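Local coordinates for NAD-dependent aldehyde dehydrogenase (Burkholderia multivorans, PDB 5UJU), which probably oxidises aldehydes with NAD as the electron acceptor, perhaps including L-glutamate gamma-semialdehyde, at residues A285-F295 with W304-Y315; P223-N233 with L544-F554. All coordinates share one frame; numbering follows the deposited sequence. Where two conformers were deposited one is given.

Contact 1 of 2, residues A285-F295 with W304-Y315; sequences ALRPEIKLIDF and WLERHAHQAQVY
The indole of W304 meets A285 CB at its edge, close to the ring plane, while CD2 of L286 comes obliquely to W304 CH2 at 3.8 Å; one indole face is taken by the imidazole of H308, a turn further along the same helix. At the Y315 ring, the carbonyl O of I293 sits at the edge, and the D294 carboxylate, which pairs with R553, runs alongside, its plane 10° from that of the ring; R553 also makes a cation-pi contact with the ring. L305 CD1 rests obliquely against the F295 ring, 3.6 Å from F295 CD2. The amide of Q311 works as a clamp: with CG wedged between backbone N and carbonyl carbon (chi1 89°) and a bend at chi2, Q311 NE2 turns inward and donates to A285 O (2.8 Å) and I290 O (3.0 Å), while a water links OE1 to L286 O. Just past the helix end, I293 CD1 packs on A309 CB at 3.7 Å. Strands 290-296 and 313-317 pair in parallel through a ladder that includes I293 N to Q313 O and Y315 N to I293 O, both 2.8 Å. With helix 299-308 connecting them, they form a beta-alpha-beta crossover of the kind that builds Rossmann-like domains in aldehyde dehydrogenases.

Contact 2 of 2, residues P223-N233 with L544-F554; sequences PGLFADLATGN and LADAAFVANRF
R553 reaches across to helix 217-230, and its side chain can be followed atom by atom. R553 CB lies 3.4 Å from T231 OG1. The chain then runs extended from CG to NE (chi2 and chi3 both -175°), which carries R553 CD past the methyl of A227, 3.7 Å from A227 CB. R553 NE is 3.5 Å from A227 CB, and the methyl lies over one face of the guanidinium, offset toward its rim. In its own segment R553 NE also donates to F549 O at 2.7 Å, almost in the guanidinium plane, and this bond helps fix how the group is turned. At the tip, R553 NH1 makes a salt bridge with D228 OD1 (2.8 Å), approaching from above the carboxylate plane; D294 is a second acid partner. NH2 sits over a face of the F549 ring, whose edge faces the backbone of P223 and G224. The backbone of R553 is held too: N233 ND2 donates to R553 O at 3.1 Å in a nearly straight bond of 169°. Toward the N-terminal side of the helix, P223 CB packs on L544 CD2 at 3.6 Å. A Schellman motif with G232 as C-prime ends the helix and leads into strand 234-238. The 544-554 segment thus lies along helix 217-230 beside strand 290-296, while F554, touching T231, opens strand 554-562 and also packs on helix 158-175.

Contacts 1 and 2 have centres about 15 Å apart and adjoin the same mixed sheet, in which strand 191-211 pairs with 290-296 and, antiparallel, with 554-562. Along the chain the order is 223-233, 285-295, 304-315, 544-554, so contact 2 brings together parts more than 300 residues apart and contact 1 forms locally between them. They meet directly: D294 OD2 lies 2.7 Å from R553 NH1 in a salt bridge, and Q313 NE2 probably bonds to N552 O. R553 therefore ties the C-terminal segment both to helix 217-230 and to the crossover unit. Residues at the margins of both contacts, such as H310 and D546, touch the second subunit.

Contact 1 of 2, residues A285-F295 with W304-Y315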
loop_
_atom_site.group_PDB
_atom_site.type_symbol
_atom_site.label_atom_id
_atom_site.label_comp_id
_atom_site.label_asym_id
_atom_site.label_seq_id
_atom_site.Cartn_x
_atom_site.Cartn_y
_atom_site.Cartn_z
ATOM N N ALA A 285 -10.797 10.461 -13.385
ATOM C CA ALA A 285 -9.728 9.772 -12.675
ATOM C C ALA A 285 -8.591 10.703 -12.290
ATOM O O ALA A 285 -7.866 10.406 -11.331
ATOM C CB ALA A 285 -9.183 8.621 -13.524
ATOM N N LEU A 286 -8.421 11.824 -12.998
ATOM C CA LEU A 286 -7.353 12.768 -12.706
ATOM C C LEU A 286 -7.776 13.893 -11.750
ATOM O O LEU A 286 -6.937 14.733 -11.404
ATOM C CB LEU A 286 -6.833 13.389 -14.014
ATOM C CG LEU A 286 -6.205 12.431 -15.044
ATOM C CD1 LEU A 286 -5.483 13.178 -16.148
ATOM C CD2 LEU A 286 -5.250 11.479 -14.359
ATOM N N ARG A 287 -9.033 13.938 -11.297
ATOM C CA ARG A 287 -9.445 15.042 -10.415
ATOM C C ARG A 287 -8.707 14.967 -9.082
ATOM O O ARG A 287 -8.540 13.879 -8.525
ATOM C CB ARG A 287 -10.955 15.028 -10.155
ATOM C CG ARG A 287 -11.798 15.455 -11.338
ATOM C CD ARG A 287 -11.711 16.967 -11.507
ATOM N NE ARG A 287 -12.335 17.677 -10.377
ATOM C CZ ARG A 287 -13.600 18.108 -10.366
ATOM N NH1 ARG A 287 -14.380 17.895 -11.418
ATOM N NH2 ARG A 287 -14.090 18.748 -9.302
ATOM N N PRO A 288 -8.262 16.102 -8.541
ATOM C CA PRO A 288 -7.536 16.059 -7.263
ATOM C C PRO A 288 -8.364 15.502 -6.130
ATOM O O PRO A 288 -7.785 14.986 -5.164
ATOM C CB PRO A 288 -7.141 17.525 -7.016
ATOM C CG PRO A 288 -7.911 18.334 -8.000
ATOM C CD PRO A 288 -8.205 17.427 -9.170
ATOM N N GLU A 289 -9.698 15.569 -6.223
ATOM C CA GLU A 289 -10.555 15.038 -5.167
ATOM C C GLU A 289 -10.608 13.520 -5.160
ATOM O O GLU A 289 -10.954 12.926 -4.135
ATOM C CB GLU A 289 -11.986 15.576 -5.313
ATOM C CG GLU A 289 -12.136 17.109 -5.216
ATOM C CD GLU A 289 -12.049 17.816 -6.573
ATOM O OE1 GLU A 289 -11.542 17.229 -7.559
ATOM O OE2 GLU A 289 -12.523 18.959 -6.664
ATOM N N ILE A 290 -10.266 12.869 -6.268
ATOM C CA ILE A 290 -10.324 11.414 -6.335
ATOM C C ILE A 290 -9.015 10.883 -5.750
ATOM O O ILE A 290 -7.940 11.074 -6.326
ATOM C CB ILE A 290 -10.547 10.938 -7.775
ATOM C CG1 ILE A 290 -11.877 11.494 -8.293
ATOM C CG2 ILE A 290 -10.500 9.395 -7.874
ATOM C CD1 ILE A 290 -13.084 10.990 -7.504
ATOM N N LYS A 291 -9.098 10.249 -4.581
ATOM C CA LYS A 291 -7.915 9.797 -3.860
ATOM C C LYS A 291 -7.692 8.299 -3.945
ATOM O O LYS A 291 -6.585 7.836 -3.644
ATOM C CB LYS A 291 -8.011 10.182 -2.374
ATOM C CG LYS A 291 -8.122 11.678 -2.135
ATOM C CD LYS A 291 -6.876 12.362 -2.625
ATOM C CE LYS A 291 -6.840 13.793 -2.139
ATOM N NZ LYS A 291 -5.733 14.521 -2.799
ATOM N N LEU A 292 -8.719 7.542 -4.309
ATOM C CA LEU A 292 -8.642 6.095 -4.441
ATOM C C LEU A 292 -9.348 5.711 -5.735
ATOM O O LEU A 292 -10.376 6.303 -6.078
ATOM C CB LEU A 292 -9.299 5.385 -3.244
ATOM C CG LEU A 292 -8.911 5.805 -1.813
ATOM C CD1 LEU A 292 -9.717 5.111 -0.752
ATOM C CD2 LEU A 292 -7.458 5.511 -1.571
ATOM N N ILE A 293 -8.794 4.743 -6.462
ATOM C CA ILE A 293 -9.439 4.219 -7.669
ATOM C C ILE A 293 -9.335 2.702 -7.641
ATOM O O ILE A 293 -8.232 2.165 -7.479
ATOM C CB ILE A 293 -8.793 4.762 -8.960
ATOM C CG1 ILE A 293 -8.850 6.294 -9.014
ATOM C CG2 ILE A 293 -9.443 4.108 -10.217
ATOM C CD1 ILE A 293 -8.112 6.896 -10.218
ATOM N N ASP A 294 -10.469 2.015 -7.797
ATOM C CA ASP A 294 -10.508 0.562 -7.968
ATOM C C ASP A 294 -11.060 0.247 -9.351
ATOM O O ASP A 294 -12.191 0.627 -9.672
ATOM C CB ASP A 294 -11.357 -0.116 -6.881
ATOM C CG ASP A 294 -10.671 -0.118 -5.513
ATOM O OD1 ASP A 294 -10.000 -1.113 -5.151
ATOM O OD2 ASP A 294 -10.763 0.897 -4.803
ATOM N N PHE A 295 -10.266 -0.456 -10.163
ATOM C CA PHE A 295 -10.575 -0.650 -11.572
ATOM C C PHE A 295 -10.490 -2.120 -11.955
ATOM O O PHE A 295 -9.536 -2.813 -11.580
ATOM C CB PHE A 295 -9.617 0.172 -12.439
ATOM C CG PHE A 295 -9.605 -0.224 -13.903
ATOM C CD1 PHE A 295 -8.737 -1.204 -14.370
ATOM C CD2 PHE A 295 -10.442 0.404 -14.812
ATOM C CE1 PHE A 295 -8.711 -1.554 -15.719
ATOM C CE2 PHE A 295 -10.423 0.064 -16.161
ATOM C CZ PHE A 295 -9.553 -0.916 -16.617
ATOM N N TRP A 304 -2.978 2.754 -17.718
ATOM C CA TRP A 304 -3.090 4.205 -17.819
ATOM C C TRP A 304 -3.368 4.821 -16.452
ATOM O O TRP A 304 -2.718 5.795 -16.059
ATOM C CB TRP A 304 -4.185 4.577 -18.824
ATOM C CG TRP A 304 -4.250 6.039 -19.146
ATOM C CD1 TRP A 304 -3.643 6.680 -20.185
ATOM C CD2 TRP A 304 -4.954 7.047 -18.408
ATOM N NE1 TRP A 304 -3.929 8.021 -20.145
ATOM C CE2 TRP A 304 -4.728 8.274 -19.061
ATOM C CE3 TRP A 304 -5.753 7.027 -17.263
ATOM C CZ2 TRP A 304 -5.267 9.475 -18.604
ATOM C CZ3 TRP A 304 -6.295 8.227 -16.810
ATOM C CH2 TRP A 304 -6.047 9.431 -17.482
ATOM N N LEU A 305 -4.304 4.234 -15.694
ATOM C CA LEU A 305 -4.663 4.766 -14.376
ATOM C C LEU A 305 -3.491 4.704 -13.402
ATOM O O LEU A 305 -3.247 5.652 -12.645
ATOM C CB LEU A 305 -5.854 3.992 -13.809
ATOM C CG LEU A 305 -7.172 4.164 -14.545
ATOM C CD1 LEU A 305 -8.108 3.065 -14.155
ATOM C CD2 LEU A 305 -7.785 5.506 -14.172
ATOM N N GLU A 306 -2.785 3.573 -13.367
ATOM C CA GLU A 306 -1.651 3.438 -12.457
ATOM C C GLU A 306 -0.602 4.508 -12.723
ATOM O O GLU A 306 0.011 5.041 -11.790
ATOM C CB GLU A 306 -1.020 2.051 -12.593
ATOM C CG GLU A 306 -1.944 0.896 -12.256
ATOM C CD GLU A 306 -1.363 -0.418 -12.720
ATOM O OE1 GLU A 306 -0.203 -0.406 -13.167
ATOM O OE2 GLU A 306 -2.054 -1.452 -12.656
ATOM N N ARG A 307 -0.393 4.845 -13.989
ATOM C CA ARG A 307 0.669 5.767 -14.359
ATOM C C ARG A 307 0.247 7.228 -14.300
ATOM O O ARG A 307 1.075 8.094 -13.987
ATOM C CB ARG A 307 1.170 5.426 -15.760
ATOM C CG ARG A 307 1.836 4.069 -15.824
ATOM C CD ARG A 307 2.105 3.628 -17.249
ATOM N NE ARG A 307 2.735 2.312 -17.278
ATOM C CZ ARG A 307 3.974 2.083 -17.697
ATOM N NH1 ARG A 307 4.725 3.083 -18.141
ATOM N NH2 ARG A 307 4.455 0.846 -17.677
ATOM N N HIS A 308 -1.020 7.530 -14.578
ATOM C CA HIS A 308 -1.405 8.921 -14.775
ATOM C C HIS A 308 -2.221 9.521 -13.644
ATOM O O HIS A 308 -2.125 10.725 -13.421
ATOM C CB HIS A 308 -2.151 9.059 -16.106
ATOM C CG HIS A 308 -1.270 8.762 -17.271
ATOM N ND1 HIS A 308 -1.227 7.520 -17.869
ATOM C CD2 HIS A 308 -0.320 9.508 -17.882
ATOM C CE1 HIS A 308 -0.326 7.533 -18.836
ATOM N NE2 HIS A 308 0.247 8.722 -18.854
ATOM N N ALA A 309 -2.995 8.722 -12.909
ATOM C CA ALA A 309 -3.730 9.223 -11.743
ATOM C C ALA A 309 -2.783 9.201 -10.542
ATOM O O ALA A 309 -2.939 8.441 -9.585
ATOM C CB ALA A 309 -4.974 8.389 -11.495
ATOM N N HIS A 310 -1.756 10.050 -10.626
ATOM C CA HIS A 310 -0.697 10.041 -9.629
ATOM C C HIS A 310 -1.179 10.551 -8.283
ATOM O O HIS A 310 -0.480 10.356 -7.284
ATOM C CB HIS A 310 0.509 10.850 -10.125
ATOM C CG HIS A 310 0.173 12.243 -10.553
ATOM N ND1 HIS A 310 -0.204 13.226 -9.662
ATOM C CD2 HIS A 310 0.161 12.821 -11.778
ATOM C CE1 HIS A 310 -0.443 14.347 -10.319
ATOM N NE2 HIS A 310 -0.226 14.129 -11.603
ATOM N N GLN A 311 -2.333 11.233 -8.242
ATOM C CA GLN A 311 -2.870 11.745 -6.990
ATOM C C GLN A 311 -3.665 10.695 -6.219
ATOM O O GLN A 311 -4.063 10.952 -5.082
ATOM C CB GLN A 311 -3.747 12.977 -7.261
ATOM C CG GLN A 311 -5.209 12.662 -7.542
ATOM C CD GLN A 311 -5.460 11.968 -8.871
ATOM O OE1 GLN A 311 -4.585 11.889 -9.744
ATOM N NE2 GLN A 311 -6.655 11.414 -9.012
ATOM N N ALA A 312 -3.895 9.522 -6.796
ATOM C CA ALA A 312 -4.730 8.513 -6.171
ATOM C C ALA A 312 -3.926 7.246 -5.920
ATOM O O ALA A 312 -2.894 7.006 -6.554
ATOM C CB ALA A 312 -5.940 8.182 -7.046
ATOM N N GLN A 313 -4.413 6.448 -4.972
ATOM C CA GLN A 313 -4.016 5.048 -4.844
ATOM C C GLN A 313 -4.864 4.229 -5.799
ATOM O O GLN A 313 -6.096 4.255 -5.709
ATOM C CB GLN A 313 -4.250 4.546 -3.433
ATOM C CG GLN A 313 -3.461 5.224 -2.403
ATOM C CD GLN A 313 -4.142 5.069 -1.080
ATOM O OE1 GLN A 313 -4.784 4.051 -0.814
ATOM N NE2 GLN A 313 -4.081 6.098 -0.273
ATOM N N VAL A 314 -4.218 3.518 -6.721
ATOM C CA VAL A 314 -4.896 2.823 -7.808
ATOM C C VAL A 314 -4.761 1.316 -7.611
ATOM O O VAL A 314 -3.644 0.796 -7.480
ATOM C CB VAL A 314 -4.337 3.259 -9.171
ATOM C CG1 VAL A 314 -5.105 2.592 -10.300
ATOM C CG2 VAL A 314 -4.423 4.763 -9.298
ATOM N N TYR A 315 -5.898 0.622 -7.593
ATOM C CA TYR A 315 -5.962 -0.832 -7.493
ATOM C C TYR A 315 -6.586 -1.364 -8.769
ATOM O O TYR A 315 -7.677 -0.935 -9.147
ATOM C CB TYR A 315 -6.787 -1.258 -6.283
ATOM C CG TYR A 315 -6.348 -0.567 -5.011
ATOM C CD1 TYR A 315 -5.376 -1.138 -4.195
ATOM C CD2 TYR A 315 -6.897 0.655 -4.630
ATOM C CE1 TYR A 315 -4.960 -0.528 -3.036
ATOM C CE2 TYR A 315 -6.482 1.291 -3.469
ATOM C CZ TYR A 315 -5.507 0.693 -2.677
ATOM O OH TYR A 315 -5.083 1.288 -1.517
HETATM O O HOH W 1 -4.262 14.250 -11.187
HETATM O O HOH W 2 -3.595 12.880 -3.533
#

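Contact 2 of 2, residues P223-N233 with L544-F554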
loop_
_atom_site.group_PDB
_atom_site.type_symbol
_atom_site.label_atom_id
_atom_site.label_comp_id
_atom_site.label_asym_id
_atom_site.label_seq_id
_atom_site.Cartn_x
_atom_site.Cartn_y
_atom_site.Cartn_z
ATOM N N PRO A 223 -15.401 -5.420 -3.740
ATOM C CA PRO A 223 -14.240 -5.289 -2.840
ATOM C C PRO A 223 -13.724 -3.864 -2.719
ATOM O O PRO A 223 -13.454 -3.409 -1.603
ATOM C CB PRO A 223 -13.201 -6.237 -3.466
ATOM C CG PRO A 223 -14.035 -7.297 -4.132
ATOM C CD PRO A 223 -15.201 -6.515 -4.717
ATOM N N GLY A 224 -13.593 -3.135 -3.827
ATOM C CA GLY A 224 -13.159 -1.748 -3.739
ATOM C C GLY A 224 -14.195 -0.842 -3.092
ATOM O O GLY A 224 -13.853 0.027 -2.285
ATOM N N LEU A 225 -15.472 -1.033 -3.433
ATOM C CA LEU A 225 -16.533 -0.193 -2.882
ATOM C C LEU A 225 -16.584 -0.285 -1.360
ATOM O O LEU A 225 -16.618 0.734 -0.661
ATOM C CB LEU A 225 -17.873 -0.593 -3.498
ATOM C CG LEU A 225 -19.189 -0.140 -2.846
ATOM C CD1 LEU A 225 -19.283 1.386 -2.758
ATOM C CD2 LEU A 225 -20.377 -0.714 -3.625
ATOM N N PHE A 226 -16.564 -1.506 -0.828
ATOM C CA PHE A 226 -16.710 -1.701 0.604
ATOM C C PHE A 226 -15.401 -1.521 1.363
ATOM O O PHE A 226 -15.434 -1.139 2.534
ATOM C CB PHE A 226 -17.341 -3.073 0.860
ATOM C CG PHE A 226 -18.799 -3.091 0.534
ATOM C CD1 PHE A 226 -19.725 -2.599 1.446
ATOM C CD2 PHE A 226 -19.242 -3.491 -0.717
ATOM C CE1 PHE A 226 -21.076 -2.563 1.139
ATOM C CE2 PHE A 226 -20.595 -3.455 -1.031
ATOM C CZ PHE A 226 -21.514 -2.987 -0.097
ATOM N N ALA A 227 -14.244 -1.766 0.732
ATOM C CA ALA A 227 -12.993 -1.322 1.344
ATOM C C ALA A 227 -12.980 0.198 1.516
ATOM O O ALA A 227 -12.464 0.718 2.518
ATOM C CB ALA A 227 -11.801 -1.767 0.497
ATOM N N ASP A 228 -13.484 0.923 0.512
ATOM C CA ASP A 228 -13.586 2.375 0.599
ATOM C C ASP A 228 -14.501 2.776 1.754
ATOM O O ASP A 228 -14.116 3.573 2.613
ATOM C CB ASP A 228 -14.112 2.946 -0.721
ATOM C CG ASP A 228 -13.041 3.087 -1.809
ATOM O OD1 ASP A 228 -11.842 2.936 -1.515
ATOM O OD2 ASP A 228 -13.420 3.369 -2.978
ATOM N N LEU A 229 -15.713 2.208 1.793
ATOM C CA LEU A 229 -16.702 2.600 2.800
ATOM C C LEU A 229 -16.248 2.234 4.204
ATOM O O LEU A 229 -16.373 3.039 5.130
ATOM C CB LEU A 229 -18.052 1.944 2.499
ATOM C CG LEU A 229 -18.891 2.546 1.382
ATOM C CD1 LEU A 229 -20.133 1.670 1.166
ATOM C CD2 LEU A 229 -19.274 3.999 1.743
ATOM N N ALA A 230 -15.703 1.024 4.373
ATOM C CA ALA A 230 -15.259 0.543 5.675
ATOM C C ALA A 230 -14.091 1.348 6.230
ATOM O O ALA A 230 -13.768 1.218 7.414
ATOM C CB ALA A 230 -14.867 -0.942 5.590
ATOM N N THR A 231 -13.403 2.123 5.396
ATOM C CA THR A 231 -12.349 2.992 5.899
ATOM C C THR A 231 -12.771 4.460 5.860
ATOM O O THR A 231 -11.916 5.351 5.895
ATOM C CB THR A 231 -11.047 2.764 5.121
ATOM O OG1 THR A 231 -11.299 2.915 3.718
ATOM C CG2 THR A 231 -10.506 1.335 5.394
ATOM N N GLY A 232 -14.075 4.724 5.763
ATOM C CA GLY A 232 -14.591 6.072 5.954
ATOM C C GLY A 232 -14.569 6.959 4.736
ATOM O O GLY A 232 -14.851 8.155 4.853
ATOM N N ASN A 233 -14.248 6.424 3.569
ATOM C CA ASN A 233 -14.218 7.242 2.376
ATOM C C ASN A 233 -15.620 7.384 1.804
ATOM O O ASN A 233 -16.508 6.579 2.080
ATOM C CB ASN A 233 -13.281 6.605 1.334
ATOM C CG ASN A 233 -11.864 6.527 1.824
ATOM O OD1 ASN A 233 -11.139 7.504 1.753
ATOM N ND2 ASN A 233 -11.470 5.374 2.371
ATOM N N LEU A 544 -7.184 -9.637 -3.970
ATOM C CA LEU A 544 -8.481 -9.664 -3.293
ATOM C C LEU A 544 -8.497 -10.873 -2.362
ATOM O O LEU A 544 -8.579 -12.015 -2.827
ATOM C CB LEU A 544 -9.625 -9.764 -4.300
ATOM C CG LEU A 544 -9.845 -8.735 -5.404
ATOM C CD1 LEU A 544 -11.028 -9.170 -6.289
ATOM C CD2 LEU A 544 -10.077 -7.337 -4.817
ATOM N N ALA A 545 -8.357 -10.646 -1.053
ATOM C CA ALA A 545 -8.010 -9.358 -0.456
ATOM C C ALA A 545 -6.945 -9.623 0.610
ATOM O O ALA A 545 -6.839 -10.744 1.119
ATOM C CB ALA A 545 -9.233 -8.678 0.153
ATOM N N ASP A 546 -6.139 -8.614 0.932
ATOM C CA ASP A 546 -5.100 -8.753 1.946
ATOM C C ASP A 546 -4.906 -7.407 2.638
ATOM O O ASP A 546 -5.638 -6.440 2.379
ATOM C CB ASP A 546 -3.792 -9.269 1.330
ATOM C CG ASP A 546 -3.224 -8.330 0.256
ATOM O OD1 ASP A 546 -3.767 -7.223 0.022
ATOM O OD2 ASP A 546 -2.213 -8.703 -0.362
ATOM N N ALA A 547 -3.895 -7.345 3.512
ATOM C CA ALA A 547 -3.635 -6.121 4.266
ATOM C C ALA A 547 -3.300 -4.961 3.343
ATOM O O ALA A 547 -3.764 -3.840 3.559
ATOM C CB ALA A 547 -2.513 -6.347 5.279
ATOM N N ALA A 548 -2.476 -5.200 2.319
ATOM C CA ALA A 548 -2.115 -4.114 1.419
ATOM C C ALA A 548 -3.338 -3.573 0.693
ATOM O O ALA A 548 -3.349 -2.410 0.284
ATOM C CB ALA A 548 -1.067 -4.579 0.403
ATOM N N PHE A 549 -4.379 -4.394 0.542
ATOM C CA PHE A 549 -5.567 -3.967 -0.180
ATOM C C PHE A 549 -6.354 -2.890 0.575
ATOM O O PHE A 549 -7.119 -2.164 -0.069
ATOM C CB PHE A 549 -6.470 -5.170 -0.484
ATOM C CG PHE A 549 -7.634 -4.851 -1.399
ATOM C CD1 PHE A 549 -7.416 -4.543 -2.733
ATOM C CD2 PHE A 549 -8.935 -4.849 -0.920
ATOM C CE1 PHE A 549 -8.480 -4.249 -3.580
ATOM C CE2 PHE A 549 -10.005 -4.564 -1.755
ATOM C CZ PHE A 549 -9.778 -4.261 -3.093
ATOM N N VAL A 550 -6.176 -2.764 1.892
ATOM C CA VAL A 550 -6.949 -1.804 2.696
ATOM C C VAL A 550 -6.092 -0.842 3.515
ATOM O O VAL A 550 -6.578 0.251 3.881
ATOM C CB VAL A 550 -7.923 -2.543 3.641
ATOM C CG1 VAL A 550 -8.883 -3.412 2.873
ATOM C CG2 VAL A 550 -7.154 -3.351 4.690
ATOM N N ALA A 551 -4.845 -1.172 3.863
ATOM C CA ALA A 551 -4.117 -0.427 4.888
ATOM C C ALA A 551 -3.789 0.999 4.479
ATOM O O ALA A 551 -3.489 1.824 5.348
ATOM C CB ALA A 551 -2.816 -1.145 5.255
ATOM N N ASN A 552 -3.813 1.308 3.190
ATOM C CA ASN A 552 -3.507 2.650 2.722
ATOM C C ASN A 552 -4.755 3.503 2.496
ATOM O O ASN A 552 -4.627 4.645 2.060
ATOM C CB ASN A 552 -2.706 2.593 1.421
ATOM C CG ASN A 552 -1.617 3.633 1.365
ATOM O OD1 ASN A 552 -1.344 4.326 2.348
ATOM N ND2 ASN A 552 -0.980 3.752 0.209
ATOM N N ARG A 553 -5.958 2.964 2.714
ATOM C CA ARG A 553 -7.173 3.723 2.405
ATOM C C ARG A 553 -7.594 4.663 3.525
ATOM O O ARG A 553 -8.534 5.449 3.338
ATOM C CB ARG A 553 -8.327 2.766 2.071
ATOM C CG ARG A 553 -7.984 1.765 0.927
ATOM C CD ARG A 553 -9.205 0.922 0.546
ATOM N NE ARG A 553 -8.858 -0.101 -0.441
ATOM C CZ ARG A 553 -9.226 -0.086 -1.722
ATOM N NH1 ARG A 553 -9.981 0.898 -2.212
ATOM N NH2 ARG A 553 -8.828 -1.072 -2.524
ATOM N N PHE A 554 -6.929 4.603 4.673
ATOM C CA PHE A 554 -7.110 5.557 5.760
ATOM C C PHE A 554 -5.722 5.986 6.199
ATOM O O PHE A 554 -4.723 5.320 5.889
ATOM C CB PHE A 554 -7.870 4.945 6.961
ATOM C CG PHE A 554 -7.114 3.824 7.619
ATOM C CD1 PHE A 554 -6.293 4.067 8.717
ATOM C CD2 PHE A 554 -7.168 2.539 7.100
ATOM C CE1 PHE A 554 -5.565 3.041 9.303
ATOM C CE2 PHE A 554 -6.432 1.509 7.677
ATOM C CZ PHE A 554 -5.634 1.757 8.779
#